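Local coordinates for Sel1 repeat family protein (Pseudomonas aeruginosa, PDB 6LCH) that probably acts as an immunity protein against the type VI secretion effector PldB, using a helical Sel1-repeat scaffold suited to protein binding, at residues V188-S193 and F203-V208; Y232-K237 and L244-L249. All blocks are in the same frame, centred on the assembly; numbering follows the deposited sequence.

Contact 1 of 2, residues V188-S193 and F203-V208; sequences VYYQVS and FFLSRV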
ATOM      1  N   VAL A 188      -3.477 -17.888  -0.229  1.00  8.52           N
ATOM      2  CA  VAL A 188      -4.781 -17.227  -0.232  1.00  7.13           C
ATOM      3  C   VAL A 188      -4.607 -15.722  -0.079  1.00  8.40           C
ATOM      4  O   VAL A 188      -5.240 -14.927  -0.786  1.00 11.78           O
ATOM      5  CB  VAL A 188      -5.680 -17.805   0.877  1.00  8.68           C
ATOM      6  CG1 VAL A 188      -6.889 -16.898   1.115  1.00 10.86           C
ATOM      7  CG2 VAL A 188      -6.125 -19.214   0.519  1.00  9.44           C
ATOM      8  N   TYR A 189      -3.722 -15.310   0.831  1.00  8.58           N
ATOM      9  CA  TYR A 189      -3.562 -13.893   1.135  1.00  8.74           C
ATOM     10  C   TYR A 189      -2.736 -13.162   0.082  1.00  7.56           C
ATOM     11  O   TYR A 189      -2.985 -11.982  -0.189  1.00  6.24           O
ATOM     12  CB  TYR A 189      -2.938 -13.734   2.517  1.00  7.15           C
ATOM     13  CG  TYR A 189      -3.973 -13.721   3.610  1.00  8.76           C
ATOM     14  CD1 TYR A 189      -3.923 -14.625   4.661  1.00  9.23           C
ATOM     15  CD2 TYR A 189      -5.020 -12.813   3.575  1.00  9.88           C
ATOM     16  CE1 TYR A 189      -4.883 -14.606   5.662  1.00 11.73           C
ATOM     17  CE2 TYR A 189      -5.979 -12.788   4.560  1.00  9.20           C
ATOM     18  CZ  TYR A 189      -5.905 -13.680   5.602  1.00 11.78           C
ATOM     19  OH  TYR A 189      -6.868 -13.636   6.575  1.00 13.24           O
ATOM     20  N   TYR A 190      -1.734 -13.828  -0.497  1.00  5.67           N
ATOM     21  CA  TYR A 190      -1.039 -13.235  -1.634  1.00  7.42           C
ATOM     22  C   TYR A 190      -2.009 -12.970  -2.778  1.00  7.79           C
ATOM     23  O   TYR A 190      -1.918 -11.941  -3.458  1.00  7.11           O
ATOM     24  CB  TYR A 190       0.093 -14.145  -2.110  1.00  6.48           C
ATOM     25  CG  TYR A 190       1.355 -14.120  -1.271  1.00  6.09           C
ATOM     26  CD1 TYR A 190       2.097 -12.954  -1.114  1.00  5.94           C
ATOM     27  CD2 TYR A 190       1.817 -15.273  -0.656  1.00  6.76           C
ATOM     28  CE1 TYR A 190       3.261 -12.943  -0.354  1.00  7.77           C
ATOM     29  CE2 TYR A 190       2.969 -15.271   0.104  1.00  6.24           C
ATOM     30  CZ  TYR A 190       3.690 -14.111   0.250  1.00  6.00           C
ATOM     31  OH  TYR A 190       4.837 -14.129   1.013  1.00  7.06           O
ATOM     32  N   GLN A 191      -2.951 -13.890  -3.001  1.00  8.55           N
ATOM     33  CA  GLN A 191      -3.918 -13.710  -4.078  1.00  9.80           C
ATOM     34  C   GLN A 191      -4.852 -12.543  -3.786  1.00  7.58           C
ATOM     35  O   GLN A 191      -5.116 -11.714  -4.665  1.00  5.04           O
ATOM     36  CB  GLN A 191      -4.715 -14.997  -4.301  1.00  8.71           C
ATOM     37  CG  GLN A 191      -5.437 -15.021  -5.646  1.00 11.89           C
ATOM     38  CD  GLN A 191      -6.496 -16.100  -5.737  1.00 10.55           C
ATOM     39  OE1 GLN A 191      -7.024 -16.557  -4.725  1.00 13.58           O
ATOM     40  NE2 GLN A 191      -6.815 -16.513  -6.959  1.00 13.90           N
ATOM     41  N   VAL A 192      -5.361 -12.461  -2.552  1.00  8.20           N
ATOM     42  CA  VAL A 192      -6.191 -11.321  -2.159  1.00  6.89           C
ATOM     43  C   VAL A 192      -5.441 -10.018  -2.389  1.00  7.09           C
ATOM     44  O   VAL A 192      -6.016  -9.023  -2.852  1.00 10.07           O
ATOM     45  CB  VAL A 192      -6.637 -11.467  -0.692  1.00  6.46           C
ATOM     46  CG1 VAL A 192      -7.160 -10.140  -0.155  1.00  9.03           C
ATOM     47  CG2 VAL A 192      -7.688 -12.550  -0.561  1.00  6.86           C
ATOM     48  N   SER A 193      -4.142 -10.010  -2.087  1.00  6.61           N
ATOM     49  CA  SER A 193      -3.313  -8.840  -2.352  1.00  7.57           C
ATOM     50  C   SER A 193      -3.343  -8.465  -3.828  1.00  8.84           C
ATOM     51  O   SER A 193      -3.453  -7.283  -4.172  1.00  8.18           O
ATOM     52  CB  SER A 193      -1.881  -9.112  -1.892  1.00  6.69           C
ATOM     53  OG  SER A 193      -1.061  -7.970  -2.057  1.00  6.62           O
ATOM     54  N   PHE A 203       3.758 -10.481  -8.971  1.00  8.26           N
ATOM     55  CA  PHE A 203       5.056 -11.015  -9.359  1.00 12.50           C
ATOM     56  C   PHE A 203       5.399 -12.256  -8.550  1.00 10.89           C
ATOM     57  O   PHE A 203       5.954 -13.221  -9.090  1.00  7.82           O
ATOM     58  CB  PHE A 203       6.144  -9.961  -9.192  1.00 13.55           C
ATOM     59  CG  PHE A 203       7.484 -10.404  -9.698  1.00 12.80           C
ATOM     60  CD1 PHE A 203       7.786 -10.329 -11.046  1.00 17.51           C
ATOM     61  CD2 PHE A 203       8.435 -10.912  -8.830  1.00 15.38           C
ATOM     62  CE1 PHE A 203       9.013 -10.739 -11.518  1.00 17.41           C
ATOM     63  CE2 PHE A 203       9.668 -11.325  -9.297  1.00 15.40           C
ATOM     64  CZ  PHE A 203       9.955 -11.238 -10.643  1.00 18.04           C
ATOM     65  N   PHE A 204       5.081 -12.255  -7.251  1.00  7.46           N
ATOM     66  CA  PHE A 204       5.423 -13.413  -6.433  1.00  9.40           C
ATOM     67  C   PHE A 204       4.634 -14.643  -6.859  1.00  9.01           C
ATOM     68  O   PHE A 204       5.179 -15.753  -6.897  1.00  6.69           O
ATOM     69  CB  PHE A 204       5.190 -13.133  -4.951  1.00  7.79           C
ATOM     70  CG  PHE A 204       5.496 -14.311  -4.072  1.00  9.24           C
ATOM     71  CD1 PHE A 204       6.800 -14.751  -3.912  1.00 11.53           C
ATOM     72  CD2 PHE A 204       4.481 -14.994  -3.423  1.00  7.75           C
ATOM     73  CE1 PHE A 204       7.088 -15.841  -3.108  1.00 12.58           C
ATOM     74  CE2 PHE A 204       4.763 -16.082  -2.619  1.00  9.43           C
ATOM     75  CZ  PHE A 204       6.067 -16.507  -2.462  1.00 11.71           C
ATOM     76  N   LEU A 205       3.354 -14.469  -7.189  1.00  7.26           N
ATOM     77  CA  LEU A 205       2.573 -15.610  -7.649  1.00  8.21           C
ATOM     78  C   LEU A 205       3.021 -16.066  -9.030  1.00  9.23           C
ATOM     79  O   LEU A 205       2.897 -17.251  -9.360  1.00  7.95           O
ATOM     80  CB  LEU A 205       1.083 -15.264  -7.640  1.00  9.00           C
ATOM     81  CG  LEU A 205       0.363 -15.532  -6.316  1.00 10.52           C
ATOM     82  CD1 LEU A 205       1.274 -15.237  -5.133  1.00 10.05           C
ATOM     83  CD2 LEU A 205      -0.928 -14.716  -6.219  1.00  8.85           C
ATOM     84  N   SER A 206       3.555 -15.148  -9.838  1.00  7.70           N
ATOM     85  CA  SER A 206       4.127 -15.531 -11.124  1.00 10.34           C
ATOM     86  C   SER A 206       5.283 -16.506 -10.944  1.00 11.39           C
ATOM     87  O   SER A 206       5.380 -17.513 -11.655  1.00 10.47           O
ATOM     88  CB  SER A 206       4.592 -14.287 -11.878  1.00 10.32           C
ATOM     89  OG  SER A 206       5.642 -14.608 -12.768  1.00 20.92           O
ATOM     90  N   ARG A 207       6.180 -16.216  -9.999  1.00  9.96           N
ATOM     91  CA  ARG A 207       7.305 -17.108  -9.743  1.00 11.02           C
ATOM     92  C   ARG A 207       6.877 -18.366  -9.001  1.00 10.55           C
ATOM     93  O   ARG A 207       7.475 -19.431  -9.199  1.00  9.60           O
ATOM     94  CB  ARG A 207       8.386 -16.370  -8.955  1.00 16.13           C
ATOM     95  CG  ARG A 207       8.707 -14.992  -9.511  1.00 15.96           C
ATOM     96  CD  ARG A 207      10.204 -14.742  -9.539  1.00 16.39           C
ATOM     97  NE  ARG A 207      10.948 -15.873 -10.082  1.00 23.26           N
ATOM     98  CZ  ARG A 207      11.989 -16.443  -9.483  1.00 20.52           C
ATOM     99  NH1 ARG A 207      12.419 -15.989  -8.314  1.00 20.77           N
ATOM    100  NH2 ARG A 207      12.604 -17.470 -10.056  1.00 21.29           N
ATOM    101  N   VAL A 208       5.856 -18.263  -8.146  1.00  7.27           N
ATOM    102  CA  VAL A 208       5.315 -19.441  -7.468  1.00  7.19           C
ATOM    103  C   VAL A 208       4.945 -20.511  -8.490  1.00  9.07           C
ATOM    104  O   VAL A 208       5.310 -21.685  -8.357  1.00  7.02           O
ATOM    105  CB  VAL A 208       4.104 -19.047  -6.602  1.00  8.11           C
ATOM    106  CG1 VAL A 208       3.224 -20.253  -6.329  1.00  7.67           C
ATOM    107  CG2 VAL A 208       4.559 -18.391  -5.304  1.00  4.51           C
TER
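In the Sel1-repeat fold, a member of the TPR-like alpha-alpha superhelices, two successive helices pack here through Y190 of helix 183-195 and F204 and L205 of helix 199-208. The short segments run at 133° between their N-to-C directions, nearer antiparallel than parallel, with axes 10.1 Å apart at closest approach; the connection between the two helices is short. Contact is wholly apolar and rests on few residues. The ring planes of Y190 and F204 are inclined at 44°, with centroids 4.5 Å apart. One side of the F204 ring leads, its CD2 sitting over the centre of a Y190 face and its CE2 coming 3.4 Å from Y190 CE2. Each ring reaches this position through its first torsion, Y190 CG lying anti to its carbonyl carbon while F204 CG extends anti to the backbone N (chi1 179°). V208 CG2, one turn along the same helix, covers a face of F204 near its rim. Y170 of helix 166-178 meets the Y190 ring edge-to-face, tying the preceding helix into the cluster. L205 works at the root of the tyrosine and along the backbone, where its two methyls part: CD1 presses on Y190 CB at 3.4 Å, whereas CD2 rests 3.8 Å from Q191 CA. The Q191 amide turns elsewhere, its NE2 donating to Y253 O.

Contact 2 of 2, residues Y232-K237 and L244-L249; sequences YSIYKK and LRFPNL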
ATOM      1  N   TYR A 232       1.689 -12.889 -14.082  1.00 14.94           N
ATOM      2  CA  TYR A 232       2.665 -11.949 -14.619  1.00 15.39           C
ATOM      3  C   TYR A 232       2.003 -10.893 -15.488  1.00 13.18           C
ATOM      4  O   TYR A 232       2.462  -9.746 -15.521  1.00 12.66           O
ATOM      5  CB  TYR A 232       3.746 -12.672 -15.423  1.00 17.45           C
ATOM      6  CG  TYR A 232       4.918 -11.765 -15.711  1.00 18.69           C
ATOM      7  CD1 TYR A 232       5.774 -11.372 -14.691  1.00 19.08           C
ATOM      8  CD2 TYR A 232       5.146 -11.268 -16.988  1.00 20.38           C
ATOM      9  CE1 TYR A 232       6.840 -10.533 -14.937  1.00 23.47           C
ATOM     10  CE2 TYR A 232       6.212 -10.423 -17.245  1.00 22.97           C
ATOM     11  CZ  TYR A 232       7.055 -10.060 -16.214  1.00 24.09           C
ATOM     12  OH  TYR A 232       8.121  -9.221 -16.453  1.00 26.30           O
ATOM     13  N   SER A 233       0.933 -11.257 -16.201  1.00 12.03           N
ATOM     14  CA  SER A 233       0.208 -10.274 -16.998  1.00 13.78           C
ATOM     15  C   SER A 233      -0.498  -9.258 -16.110  1.00 14.15           C
ATOM     16  O   SER A 233      -0.557  -8.068 -16.444  1.00 15.52           O
ATOM     17  CB  SER A 233      -0.795 -10.973 -17.914  1.00 17.72           C
ATOM     18  OG  SER A 233      -1.517 -10.028 -18.687  1.00 21.55           O
ATOM     19  N   ILE A 234      -1.058  -9.712 -14.985  1.00 12.51           N
ATOM     20  CA  ILE A 234      -1.629  -8.782 -14.015  1.00 10.39           C
ATOM     21  C   ILE A 234      -0.541  -7.872 -13.469  1.00 13.07           C
ATOM     22  O   ILE A 234      -0.738  -6.660 -13.311  1.00 12.28           O
ATOM     23  CB  ILE A 234      -2.340  -9.554 -12.889  1.00 13.17           C
ATOM     24  CG1 ILE A 234      -3.713 -10.042 -13.349  1.00 12.86           C
ATOM     25  CG2 ILE A 234      -2.458  -8.696 -11.632  1.00  9.70           C
ATOM     26  CD1 ILE A 234      -4.314 -11.089 -12.431  1.00 10.04           C
ATOM     27  N   TYR A 235       0.633  -8.442 -13.182  1.00 10.51           N
ATOM     28  CA  TYR A 235       1.757  -7.629 -12.744  1.00 10.96           C
ATOM     29  C   TYR A 235       2.139  -6.603 -13.804  1.00 14.98           C
ATOM     30  O   TYR A 235       2.481  -5.463 -13.475  1.00 12.55           O
ATOM     31  CB  TYR A 235       2.950  -8.518 -12.389  1.00 13.98           C
ATOM     32  CG  TYR A 235       4.282  -7.815 -12.495  1.00 14.41           C
ATOM     33  CD1 TYR A 235       5.045  -7.914 -13.648  1.00 14.58           C
ATOM     34  CD2 TYR A 235       4.777  -7.051 -11.446  1.00 14.73           C
ATOM     35  CE1 TYR A 235       6.255  -7.277 -13.757  1.00 19.31           C
ATOM     36  CE2 TYR A 235       5.995  -6.407 -11.546  1.00 18.86           C
ATOM     37  CZ  TYR A 235       6.732  -6.531 -12.708  1.00 19.01           C
ATOM     38  OH  TYR A 235       7.945  -5.893 -12.837  1.00 22.69           O
ATOM     39  N   LYS A 236       2.092  -6.979 -15.082  1.00 15.26           N
ATOM     40  CA  LYS A 236       2.389  -5.990 -16.112  1.00 15.30           C
ATOM     41  C   LYS A 236       1.296  -4.932 -16.185  1.00 14.36           C
ATOM     42  O   LYS A 236       1.589  -3.744 -16.356  1.00 14.76           O
ATOM     43  CB  LYS A 236       2.592  -6.670 -17.463  1.00 17.52           C
ATOM     44  CG  LYS A 236       3.863  -7.491 -17.527  1.00 17.66           C
ATOM     45  CD  LYS A 236       5.043  -6.677 -17.047  1.00 16.52           C
ATOM     46  CE  LYS A 236       5.802  -6.103 -18.225  1.00 23.25           C
ATOM     47  NZ  LYS A 236       6.873  -5.168 -17.791  1.00 22.48           N
ATOM     48  N   LYS A 237       0.034  -5.337 -16.014  1.00 15.28           N
ATOM     49  CA  LYS A 237      -1.068  -4.383 -16.076  1.00 16.63           C
ATOM     50  C   LYS A 237      -0.987  -3.360 -14.946  1.00 18.82           C
ATOM     51  O   LYS A 237      -1.203  -2.161 -15.168  1.00 16.53           O
ATOM     52  CB  LYS A 237      -2.389  -5.145 -16.045  1.00 15.92           C
ATOM     53  CG  LYS A 237      -3.641  -4.342 -16.290  1.00 24.21           C
ATOM     54  CD  LYS A 237      -3.798  -3.845 -17.729  1.00 21.87           C
ATOM     55  CE  LYS A 237      -4.503  -2.460 -17.763  1.00 25.34           C
ATOM     56  NZ  LYS A 237      -3.615  -1.351 -17.255  1.00 25.28           N
ATOM     57  N   LEU A 244      -5.531  -0.024 -11.087  1.00 16.03           N
ATOM     58  CA  LEU A 244      -6.466  -1.071 -11.448  1.00 13.12           C
ATOM     59  C   LEU A 244      -6.648  -2.042 -10.298  1.00 15.09           C
ATOM     60  O   LEU A 244      -5.793  -2.185  -9.419  1.00 13.47           O
ATOM     61  CB  LEU A 244      -5.953  -1.854 -12.641  1.00 16.48           C
ATOM     62  CG  LEU A 244      -5.772  -1.026 -13.886  1.00 20.25           C
ATOM     63  CD1 LEU A 244      -4.523  -1.552 -14.483  1.00 17.01           C
ATOM     64  CD2 LEU A 244      -6.949  -1.266 -14.814  1.00 13.51           C
ATOM     65  N   ARG A 245      -7.766  -2.748 -10.345  1.00 13.16           N
ATOM     66  CA  ARG A 245      -8.091  -3.795  -9.401  1.00 15.40           C
ATOM     67  C   ARG A 245      -8.523  -5.019 -10.194  1.00 17.95           C
ATOM     68  O   ARG A 245      -8.610  -4.987 -11.427  1.00 16.17           O
ATOM     69  CB  ARG A 245      -9.168  -3.319  -8.420  1.00 13.66           C
ATOM     70  CG  ARG A 245      -8.722  -2.127  -7.579  1.00 15.88           C
ATOM     71  CD  ARG A 245      -7.447  -2.463  -6.809  1.00 16.86           C
ATOM     72  NE  ARG A 245      -6.914  -1.334  -6.046  1.00 18.52           N
ATOM     73  CZ  ARG A 245      -5.800  -0.671  -6.355  1.00 15.71           C
ATOM     74  NH1 ARG A 245      -5.089  -1.010  -7.419  1.00 13.91           N
ATOM     75  NH2 ARG A 245      -5.397   0.339  -5.596  1.00 18.29           N
ATOM     76  N   PHE A 246      -8.767  -6.119  -9.487  1.00 14.96           N
ATOM     77  CA  PHE A 246      -9.089  -7.402 -10.114  1.00 14.68           C
ATOM     78  C   PHE A 246     -10.123  -8.108  -9.252  1.00 16.64           C
ATOM     79  O   PHE A 246      -9.818  -9.072  -8.539  1.00 12.35           O
ATOM     80  CB  PHE A 246      -7.821  -8.238 -10.305  1.00 12.80           C
ATOM     81  CG  PHE A 246      -6.784  -7.560 -11.154  1.00 11.33           C
ATOM     82  CD1 PHE A 246      -5.844  -6.714 -10.585  1.00  9.49           C
ATOM     83  CD2 PHE A 246      -6.771  -7.740 -12.526  1.00 10.65           C
ATOM     84  CE1 PHE A 246      -4.907  -6.075 -11.364  1.00 12.10           C
ATOM     85  CE2 PHE A 246      -5.833  -7.104 -13.312  1.00 11.70           C
ATOM     86  CZ  PHE A 246      -4.899  -6.271 -12.735  1.00 12.83           C
ATOM     87  N   PRO A 247     -11.376  -7.647  -9.296  1.00 18.39           N
ATOM     88  CA  PRO A 247     -12.390  -8.153  -8.357  1.00 16.30           C
ATOM     89  C   PRO A 247     -12.890  -9.556  -8.666  1.00 15.39           C
ATOM     90  O   PRO A 247     -13.617 -10.122  -7.841  1.00 17.43           O
ATOM     91  CB  PRO A 247     -13.530  -7.126  -8.478  1.00 17.07           C
ATOM     92  CG  PRO A 247     -12.963  -5.976  -9.279  1.00 14.21           C
ATOM     93  CD  PRO A 247     -11.907  -6.571 -10.146  1.00 14.03           C
ATOM     94  N   ASN A 248     -12.536 -10.132  -9.813  1.00 16.22           N
ATOM     95  CA  ASN A 248     -12.951 -11.483 -10.160  1.00 14.64           C
ATOM     96  C   ASN A 248     -11.817 -12.493 -10.058  1.00 15.12           C
ATOM     97  O   ASN A 248     -12.038 -13.677 -10.323  1.00 14.93           O
ATOM     98  CB  ASN A 248     -13.543 -11.507 -11.574  1.00 18.27           C
ATOM     99  CG  ASN A 248     -14.831 -10.706 -11.679  1.00 19.14           C
ATOM    100  OD1 ASN A 248     -15.911 -11.200 -11.350  1.00 17.33           O
ATOM    101  ND2 ASN A 248     -14.722  -9.464 -12.140  1.00 15.43           N
ATOM    102  N   LEU A 249     -10.619 -12.055  -9.661  1.00 16.79           N
ATOM    103  CA  LEU A 249      -9.438 -12.919  -9.675  1.00 15.35           C
ATOM    104  C   LEU A 249      -9.638 -14.161  -8.815  1.00 12.98           C
ATOM    105  O   LEU A 249      -9.311 -15.279  -9.232  1.00 12.97           O
ATOM    106  CB  LEU A 249      -8.222 -12.123  -9.196  1.00 15.76           C
ATOM    107  CG  LEU A 249      -6.792 -12.505  -9.602  1.00 17.12           C
ATOM    108  CD1 LEU A 249      -5.935 -12.620  -8.360  1.00 12.40           C
ATOM    109  CD2 LEU A 249      -6.718 -13.782 -10.432  1.00 14.70           C
TER
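One face of the F246 ring is covered by I234 CG2, while K237 CG approaches the ring edge close to its plane, 4.2 Å from F246 CZ. In the C-terminal part of this helical Sel1-family fold, helix 225-240 is thereby packed against the loop that follows it and doubles back before helix 249-252; residues 246-249 of that loop form a type I beta turn leading into the short helix. The methyl makes a CH-pi contact, 3.8 Å from the F246 ring centroid and 23° off the normal. I234 spreads both branches over the ring: CG2, anti to the backbone N, lies nearest CE1 and CZ, and CG1 comes 3.6 Å from F246 CE2. On the solvent-facing side K237 lies against L244, but the modelled placement of these two side chains is too close to be trusted in detail. The inner end is backed by V194 of helix 183-195, which touches both I234 and L249, and the backbone of F246 is hydrogen-bonded to S195. Beyond the ring, I234 CD1 continues to L249, meeting its CG at 4.0 Å.

In the fold
Contact 1 and contact 2 lie in series along the chain, the first closing before the second opens, with centres about 11 Å apart and each about 15 Å from the centre of the chain, on the same side of it. Contact 1 joins helices 183-195 and 199-208; contact 2 joins the following helix, 225-240, to the loop before helix 249-252. Helices 199-208 and 225-240 bring them together where F203 packs on Y232 and Y235, and S206 on Y232. At another point L249 touches Q191, so the chain beyond helix 225-240 returns to helix 183-195. In this protein, packing between successive helices and that later return make the two contacts one connected region.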